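Local coordinates for putative D-lactate dehydrogenase (Chlamydomonas reinhardtii, PDB 4ZGS), which probably acts as the chloroplast pyruvate reductase, an NAD-binding enzyme of the D-isomer specific 2-hydroxyacid dehydrogenase family that would turn pyruvate into D-lactate, at residues A[233-238]-A[259-264]; A[106-111]-A[126-131]; A[224-229]-A[254-259]. All coordinates share one frame; numbering follows the deposited sequence.

Contact 1: residues A[233-238]-A[259-264]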
# COMPACT_ATOMS: atom_id res chain seq x y z
N ASP A 233 0.71 -11.43 -28.99
CA ASP A 233 1.45 -10.83 -27.89
C ASP A 233 0.48 -10.59 -26.76
O ASP A 233 0.84 -10.60 -25.57
CB ASP A 233 2.09 -9.51 -28.30
CG ASP A 233 3.13 -9.66 -29.41
OD1 ASP A 233 4.08 -10.47 -29.24
OD2 ASP A 233 3.00 -8.95 -30.44
N ILE A 234 -0.74 -10.32 -27.19
CA ILE A 234 -1.86 -9.99 -26.32
C ILE A 234 -3.12 -10.72 -26.75
O ILE A 234 -3.50 -10.68 -27.94
CB ILE A 234 -2.16 -8.50 -26.34
CG1 ILE A 234 -0.90 -7.70 -26.04
CG2 ILE A 234 -3.24 -8.20 -25.35
CD1 ILE A 234 -1.08 -6.21 -26.21
N VAL A 235 -3.74 -11.37 -25.78
CA VAL A 235 -5.02 -12.04 -25.95
C VAL A 235 -6.02 -11.45 -24.97
O VAL A 235 -5.75 -11.35 -23.77
CB VAL A 235 -4.90 -13.53 -25.72
CG1 VAL A 235 -6.26 -14.17 -25.74
CG2 VAL A 235 -4.02 -14.14 -26.80
N THR A 236 -7.18 -11.04 -25.49
CA THR A 236 -8.23 -10.48 -24.64
C THR A 236 -9.53 -11.23 -24.84
O THR A 236 -10.04 -11.33 -25.95
CB THR A 236 -8.43 -8.99 -24.91
OG1 THR A 236 -9.56 -8.54 -24.15
CG2 THR A 236 -8.74 -8.74 -26.39
N LEU A 237 -10.07 -11.79 -23.75
CA LEU A 237 -11.22 -12.66 -23.85
C LEU A 237 -12.50 -11.86 -23.76
O LEU A 237 -12.69 -11.13 -22.79
CB LEU A 237 -11.19 -13.72 -22.76
CG LEU A 237 -9.89 -14.49 -22.60
CD1 LEU A 237 -10.02 -15.58 -21.50
CD2 LEU A 237 -9.50 -15.09 -23.95
N HIS A 238 -13.30 -11.86 -24.82
CA HIS A 238 -14.66 -11.31 -24.72
C HIS A 238 -15.85 -12.25 -24.97
O HIS A 238 -17.00 -11.81 -24.94
CB HIS A 238 -14.70 -10.08 -25.60
CG HIS A 238 -13.72 -9.05 -25.16
ND1 HIS A 238 -13.99 -8.15 -24.15
CD2 HIS A 238 -12.42 -8.86 -25.50
CE1 HIS A 238 -12.92 -7.40 -23.94
NE2 HIS A 238 -11.95 -7.81 -24.74
N LYS A 259 5.26 -17.25 -25.94
CA LYS A 259 5.95 -16.99 -24.69
C LYS A 259 6.00 -15.51 -24.35
O LYS A 259 6.54 -14.71 -25.10
CB LYS A 259 7.37 -17.56 -24.72
CG LYS A 259 8.14 -17.30 -23.41
CD LYS A 259 9.29 -18.28 -23.21
CE LYS A 259 9.93 -18.14 -21.82
NZ LYS A 259 11.04 -19.13 -21.73
N GLY A 260 5.49 -15.16 -23.18
CA GLY A 260 5.50 -13.78 -22.75
C GLY A 260 4.17 -13.12 -23.00
O GLY A 260 4.03 -11.92 -22.75
N VAL A 261 3.20 -13.90 -23.46
CA VAL A 261 1.89 -13.36 -23.80
C VAL A 261 1.22 -12.69 -22.62
O VAL A 261 1.32 -13.16 -21.51
CB VAL A 261 0.92 -14.44 -24.29
CG1 VAL A 261 0.63 -15.45 -23.18
CG2 VAL A 261 -0.38 -13.77 -24.68
N MET A 262 0.56 -11.57 -22.88
CA MET A 262 -0.29 -10.89 -21.90
C MET A 262 -1.72 -11.35 -22.11
O MET A 262 -2.26 -11.19 -23.20
CB MET A 262 -0.21 -9.36 -22.06
CG MET A 262 -1.23 -8.56 -21.26
SD MET A 262 -0.85 -6.78 -21.39
CE MET A 262 0.87 -6.76 -20.89
N LEU A 263 -2.34 -11.91 -21.08
CA LEU A 263 -3.72 -12.40 -21.17
C LEU A 263 -4.63 -11.46 -20.41
O LEU A 263 -4.34 -11.11 -19.29
CB LEU A 263 -3.83 -13.81 -20.61
CG LEU A 263 -5.22 -14.41 -20.46
CD1 LEU A 263 -5.89 -14.38 -21.82
CD2 LEU A 263 -5.06 -15.84 -19.97
N ILE A 264 -5.71 -11.02 -21.04
CA ILE A 264 -6.67 -10.11 -20.42
C ILE A 264 -8.04 -10.73 -20.39
O ILE A 264 -8.56 -11.14 -21.42
CB ILE A 264 -6.77 -8.80 -21.15
CG1 ILE A 264 -5.41 -8.14 -21.21
CG2 ILE A 264 -7.78 -7.91 -20.47
CD1 ILE A 264 -4.86 -7.81 -19.87
O HOH W 1 -10.97 -9.43 -21.88

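Contact 2: residues A[106-111]-A[126-131]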
# COMPACT_ATOMS: atom_id res chain seq x y z
N ILE A 106 -39.47 -7.64 -9.46
CA ILE A 106 -38.09 -7.52 -9.07
C ILE A 106 -37.32 -6.93 -10.23
O ILE A 106 -37.30 -7.51 -11.32
CB ILE A 106 -37.50 -8.89 -8.66
CG1 ILE A 106 -37.99 -9.29 -7.27
CG2 ILE A 106 -35.96 -8.87 -8.70
CD1 ILE A 106 -37.64 -10.70 -6.89
N ALA A 107 -36.68 -5.78 -10.00
CA ALA A 107 -35.84 -5.16 -11.04
C ALA A 107 -34.37 -5.27 -10.69
O ALA A 107 -33.92 -4.75 -9.68
CB ALA A 107 -36.21 -3.70 -11.25
N LEU A 108 -33.63 -5.97 -11.54
CA LEU A 108 -32.20 -6.07 -11.40
C LEU A 108 -31.57 -4.83 -12.03
O LEU A 108 -31.89 -4.47 -13.15
CB LEU A 108 -31.67 -7.33 -12.08
CG LEU A 108 -31.82 -8.78 -11.56
CD1 LEU A 108 -31.52 -8.92 -10.04
CD2 LEU A 108 -33.16 -9.36 -11.90
N ARG A 109 -30.65 -4.21 -11.30
CA ARG A 109 -29.86 -3.05 -11.72
C ARG A 109 -28.69 -3.60 -12.49
O ARG A 109 -27.62 -2.99 -12.53
CB ARG A 109 -29.33 -2.22 -10.55
CG ARG A 109 -30.27 -1.70 -9.52
CD ARG A 109 -29.69 -1.96 -8.11
NE ARG A 109 -28.29 -1.65 -8.10
CZ ARG A 109 -27.42 -2.00 -7.15
NH1 ARG A 109 -27.80 -2.65 -6.06
NH2 ARG A 109 -26.14 -1.67 -7.31
N CYS A 110 -28.80 -4.86 -12.90
CA CYS A 110 -27.71 -5.57 -13.57
C CYS A 110 -28.24 -6.47 -14.68
O CYS A 110 -29.43 -6.57 -14.89
CB CYS A 110 -26.94 -6.41 -12.54
SG CYS A 110 -28.08 -7.53 -11.64
N ALA A 111 -27.36 -7.17 -15.39
CA ALA A 111 -27.83 -8.11 -16.39
C ALA A 111 -27.88 -9.54 -15.89
O ALA A 111 -28.56 -10.37 -16.48
CB ALA A 111 -26.91 -8.05 -17.63
N VAL A 126 -44.39 -13.20 -8.44
CA VAL A 126 -43.38 -12.17 -8.61
C VAL A 126 -42.78 -12.18 -10.04
O VAL A 126 -42.40 -13.24 -10.54
CB VAL A 126 -42.25 -12.34 -7.56
CG1 VAL A 126 -41.17 -11.24 -7.68
CG2 VAL A 126 -42.84 -12.39 -6.15
N ARG A 127 -42.71 -11.02 -10.68
CA ARG A 127 -42.13 -10.92 -12.03
C ARG A 127 -40.76 -10.27 -11.94
O ARG A 127 -40.56 -9.33 -11.16
CB ARG A 127 -43.03 -10.12 -12.97
CG ARG A 127 -44.42 -10.68 -13.05
CD ARG A 127 -45.29 -9.85 -13.94
NE ARG A 127 -44.85 -9.84 -15.33
CZ ARG A 127 -45.49 -9.18 -16.29
NH1 ARG A 127 -46.58 -8.48 -15.99
NH2 ARG A 127 -45.05 -9.22 -17.54
N VAL A 128 -39.83 -10.78 -12.74
CA VAL A 128 -38.46 -10.30 -12.71
C VAL A 128 -38.09 -9.56 -13.99
O VAL A 128 -38.25 -10.08 -15.10
CB VAL A 128 -37.48 -11.46 -12.48
CG1 VAL A 128 -36.06 -10.94 -12.44
CG2 VAL A 128 -37.80 -12.20 -11.18
N VAL A 129 -37.56 -8.36 -13.84
CA VAL A 129 -37.14 -7.58 -14.98
C VAL A 129 -35.64 -7.27 -14.80
O VAL A 129 -35.05 -7.59 -13.77
CB VAL A 129 -38.01 -6.34 -15.11
CG1 VAL A 129 -37.22 -5.09 -14.79
CG2 VAL A 129 -38.57 -6.28 -16.50
N ARG A 130 -34.99 -6.69 -15.80
CA ARG A 130 -33.53 -6.77 -15.85
C ARG A 130 -32.85 -5.74 -16.76
O ARG A 130 -33.49 -5.17 -17.62
CB ARG A 130 -33.23 -8.18 -16.33
CG ARG A 130 -31.88 -8.53 -16.75
CD ARG A 130 -32.04 -9.81 -17.61
NE ARG A 130 -30.77 -10.36 -18.09
CZ ARG A 130 -30.48 -10.59 -19.36
NH1 ARG A 130 -31.36 -10.33 -20.32
NH2 ARG A 130 -29.29 -11.09 -19.68
N VAL A 131 -31.56 -5.47 -16.57
CA VAL A 131 -30.88 -4.69 -17.60
C VAL A 131 -29.91 -5.53 -18.44
O VAL A 131 -28.81 -5.83 -18.00
CB VAL A 131 -30.11 -3.51 -17.04
CG1 VAL A 131 -29.39 -2.78 -18.17
CG2 VAL A 131 -31.05 -2.60 -16.28

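Contact 3: residues A[224-229]-A[254-259]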
# COMPACT_ATOMS: atom_id res chain seq x y z
N SER A 224 -8.24 -19.00 -36.89
CA SER A 224 -8.64 -20.02 -35.93
C SER A 224 -8.15 -19.68 -34.51
O SER A 224 -7.26 -18.84 -34.30
CB SER A 224 -8.15 -21.40 -36.38
OG SER A 224 -6.79 -21.61 -36.11
N LEU A 225 -8.79 -20.29 -33.52
CA LEU A 225 -8.41 -20.04 -32.13
C LEU A 225 -6.94 -20.44 -31.91
O LEU A 225 -6.17 -19.68 -31.32
CB LEU A 225 -9.35 -20.80 -31.18
CG LEU A 225 -9.12 -20.52 -29.69
CD1 LEU A 225 -9.02 -19.04 -29.44
CD2 LEU A 225 -10.25 -21.10 -28.92
N ASP A 226 -6.55 -21.61 -32.41
CA ASP A 226 -5.16 -22.03 -32.30
C ASP A 226 -4.20 -21.03 -32.97
O ASP A 226 -3.12 -20.77 -32.44
CB ASP A 226 -4.95 -23.42 -32.91
CG ASP A 226 -5.41 -24.55 -32.01
OD1 ASP A 226 -5.48 -24.35 -30.78
OD2 ASP A 226 -5.63 -25.68 -32.52
N GLU A 227 -4.62 -20.46 -34.11
CA GLU A 227 -3.81 -19.49 -34.88
C GLU A 227 -3.61 -18.17 -34.14
O GLU A 227 -2.51 -17.61 -34.11
CB GLU A 227 -4.45 -19.19 -36.24
CG GLU A 227 -4.48 -20.35 -37.23
CD GLU A 227 -5.29 -20.03 -38.49
OE1 GLU A 227 -6.37 -19.41 -38.37
OE2 GLU A 227 -4.86 -20.42 -39.59
N LEU A 228 -4.70 -17.68 -33.55
CA LEU A 228 -4.66 -16.45 -32.78
C LEU A 228 -3.77 -16.62 -31.54
O LEU A 228 -2.93 -15.75 -31.23
CB LEU A 228 -6.07 -16.04 -32.39
CG LEU A 228 -6.23 -14.84 -31.47
CD1 LEU A 228 -7.57 -14.18 -31.72
CD2 LEU A 228 -6.10 -15.32 -30.00
N LEU A 229 -3.93 -17.76 -30.85
CA LEU A 229 -3.16 -18.01 -29.62
C LEU A 229 -1.68 -18.12 -29.90
O LEU A 229 -0.85 -17.73 -29.07
CB LEU A 229 -3.62 -19.29 -28.93
CG LEU A 229 -5.03 -19.31 -28.37
CD1 LEU A 229 -5.32 -20.71 -27.85
CD2 LEU A 229 -5.17 -18.25 -27.29
N ILE A 254 -2.59 -23.16 -22.99
CA ILE A 254 -1.61 -22.16 -22.63
C ILE A 254 -0.25 -22.43 -23.28
O ILE A 254 0.46 -21.50 -23.66
CB ILE A 254 -1.46 -22.04 -21.11
CG1 ILE A 254 -2.65 -21.23 -20.55
CG2 ILE A 254 -0.18 -21.34 -20.77
CD1 ILE A 254 -2.70 -21.13 -19.06
N GLN A 255 0.11 -23.71 -23.45
CA GLN A 255 1.39 -24.03 -24.08
C GLN A 255 1.36 -23.78 -25.59
O GLN A 255 2.40 -23.83 -26.23
CB GLN A 255 1.82 -25.47 -23.78
CG GLN A 255 2.10 -25.71 -22.30
CD GLN A 255 3.09 -24.68 -21.71
OE1 GLN A 255 4.13 -24.39 -22.30
NE2 GLN A 255 2.74 -24.13 -20.54
N LYS A 256 0.16 -23.57 -26.15
CA LYS A 256 0.03 -23.19 -27.56
C LYS A 256 0.24 -21.70 -27.77
O LYS A 256 0.42 -21.25 -28.89
CB LYS A 256 -1.34 -23.58 -28.11
CG LYS A 256 -1.57 -25.07 -28.25
CD LYS A 256 -2.88 -25.35 -28.98
CE LYS A 256 -4.06 -24.81 -28.19
NZ LYS A 256 -5.36 -25.20 -28.79
N MET A 257 0.21 -20.92 -26.69
CA MET A 257 0.37 -19.48 -26.81
C MET A 257 1.82 -19.10 -27.02
O MET A 257 2.71 -19.94 -27.01
CB MET A 257 -0.18 -18.78 -25.58
CG MET A 257 -1.65 -18.98 -25.41
SD MET A 257 -2.27 -18.37 -23.82
CE MET A 257 -2.41 -16.63 -24.18
N LYS A 258 2.04 -17.80 -27.20
CA LYS A 258 3.36 -17.24 -27.46
C LYS A 258 4.03 -16.80 -26.16
O LYS A 258 3.43 -16.06 -25.36
CB LYS A 258 3.23 -16.07 -28.43
CG LYS A 258 4.54 -15.56 -28.96
CD LYS A 258 4.34 -14.47 -30.02
CE LYS A 258 5.30 -13.34 -29.74
NZ LYS A 258 5.18 -12.25 -30.71
N LYS A 259 5.26 -17.25 -25.94
CA LYS A 259 5.95 -16.99 -24.69
C LYS A 259 6.00 -15.51 -24.35
O LYS A 259 6.54 -14.71 -25.10
CB LYS A 259 7.37 -17.56 -24.72
CG LYS A 259 8.14 -17.30 -23.41
CD LYS A 259 9.29 -18.28 -23.21
CE LYS A 259 9.93 -18.14 -21.82
NZ LYS A 259 11.04 -19.13 -21.73

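Contact 1: residues A[233-238]-A[259-264]
Leu263 reaches across to Val235 because its CG lies anti to the backbone N (chi1 172°), and from there the CD1 branch leans back toward the neighbouring strand. That methyl makes two contacts: it lies 3.9 Å from CG1 of Val235 and 4.1 Å from CG of Leu237, so one leucine branch wedges against two residues of the adjacent strand. On the other face Thr236 has OG1 anti to its own N (chi1 174°), which lays the hydroxyl beside CB and CG2 of Ile264 and sends it toward a bound water.

The backbones run parallel, their axes 13° apart, with Ile234 paired to Met262, Val235 to Leu263 and Thr236 to Ile264. Four nearly straight N-H...O bonds stitch them: Met262 N to Asp233 O, Val235 N to Met262 O, Ile264 N to Val235 O at 2.8 Å, and Leu237 N to Ile264 O. CA-H...O contacts back up all four of these carbonyls. Beside the first bond, CG2 of Val261 sits 3.5 Å from Asp233 O.

At the C-terminal end the water takes over. It accepts from Thr236 OG1 at 2.8 Å and donates to Leu237 O at 2.6 Å and to Ile264 O, tying the strand ends together; NE2 of His238 adds a weak bond to the same hydroxyl.

This is the middle of the parallel Rossmann sheet, joined by the beta-alpha-beta connection through helix 251-254. Strand 180-184 hydrogen-bonds along the other edge of strand 234-237, while helix 136-151 covers the face of Ile234 and Ile264, where both side chains meet Ile147.

Contact 2: residues A[106-111]-A[126-131]
Leu108 and Val128 make the tight end of this contact, where CD2 of the leucine presses to 3.3 Å from CG1 of the valine. On the same side, Ile106 extends its chain so that CD1 lies 3.7 Å from CG1 of Val126; on the other face, Ala107 CB lies 3.9 Å from CG1 of Val129. Beneath this aliphatic layer the parallel strands are fastened by Ile106 N to Arg127 O, Val129 N to Ile106 O at 2.7 Å, and Leu108 N to Val129 O.

Beyond Leu108 the strand pairing lapses: Leu108 O is 3.6 Å from Val131 N, which bonds instead to Cys110 O. Here, on the partly exposed side, Arg130 takes hold. It swings CG away from its own N (chi1 168°) and runs extended to NE, which brings the guanidinium edge to Ala111 O nearly in plane, NE donating at 2.7 Å and NH2 only weakly. Replacing Arg130 by alanine is likely to leave the Ala111 carbonyl without its NE donor and that end of segment 106-111 less firmly held to 126-131.

Arg127, also partly exposed, turns away to a salt bridge with Glu367. The chemistry thus shifts from apolar packing inside the sheet to an arginine-to-backbone clasp at its C-terminal end, consistent with fixing Ala111, whose side chain is about 5 Å from the bound NAD.

Contact 3: residues A[224-229]-A[254-259]
Leu229 and Met257 bring the two backbones closest, with their CA atoms 4.7 Å apart. Leu229 lies in helix 225-231, whose first turn includes backbone bonds from Leu228 N to Ser224 O and from Leu229 N to Leu225 O. The other segment is not regular at this point: a type I turn runs from Ile254 to Met257, closed by Met257 N to Ile254 O at 3.1 Å. Where helix and turn meet, the carbonyl O of Leu229 receives a CA-H...O contact from Met257 CA at 3.1 Å. Ser224 sits at the N-cap and forms a capping box with Glu227, though the serine hydroxyl is less surely placed.

Among the side chains, Leu229 carries most of the apolar contact. Its CB lies 4.0 Å from CG of Met257, and its CD2 reaches the same carbon, the two chains meeting at a slant. Both have CG anti to the carbonyl carbon (chi1 -65° in Leu229, -63° in Met257), and the methionine then bends at its thioether (chi3 81°), which sends CE toward Val235.

Around the rim, Lys256 curls back past Leu229 toward Asp226. The model pairs NZ with OD1 as a salt bridge, but the two atoms are set too close, so the exact geometry is doubtful; this lysine also touches a crystal neighbour. Lys258 turns the other way, its NZ paired with Asp233.

The contact lies near the surface of the Rossmann domain, its leucine and methionine buried and its charged ends exposed, away from the annotated sites, joining helix 225-231 to the link between helix 251-254 and strand 261-265. Leu228 and Met257 both rest on Val235 of strand 234-237, Leu225 and Leu228 meet Tyr207 of strand 203-207, and Gln285 NE2 holds the carbonyls of Ile254 and Met257.

How the contacts relate
Contacts 1 and 2 are both buried pairs of adjacent parallel strands, each closing a beta-alpha-beta unit, but in different sheets on opposite sides of the chain's centre, about 34 Å apart between centres. Contact 1 lies within the six-stranded Rossmann sheet and ends in a water-mediated junction; contact 2 includes the outermost strand 127-129 of the five-stranded sheet and ends in an arginine. Contact 3 is partly exposed, with charged lysines at its rim, and stays in the same domain as contact 1, centres about 9 Å apart. The two share Lys259, with Val235 as their common apolar ground.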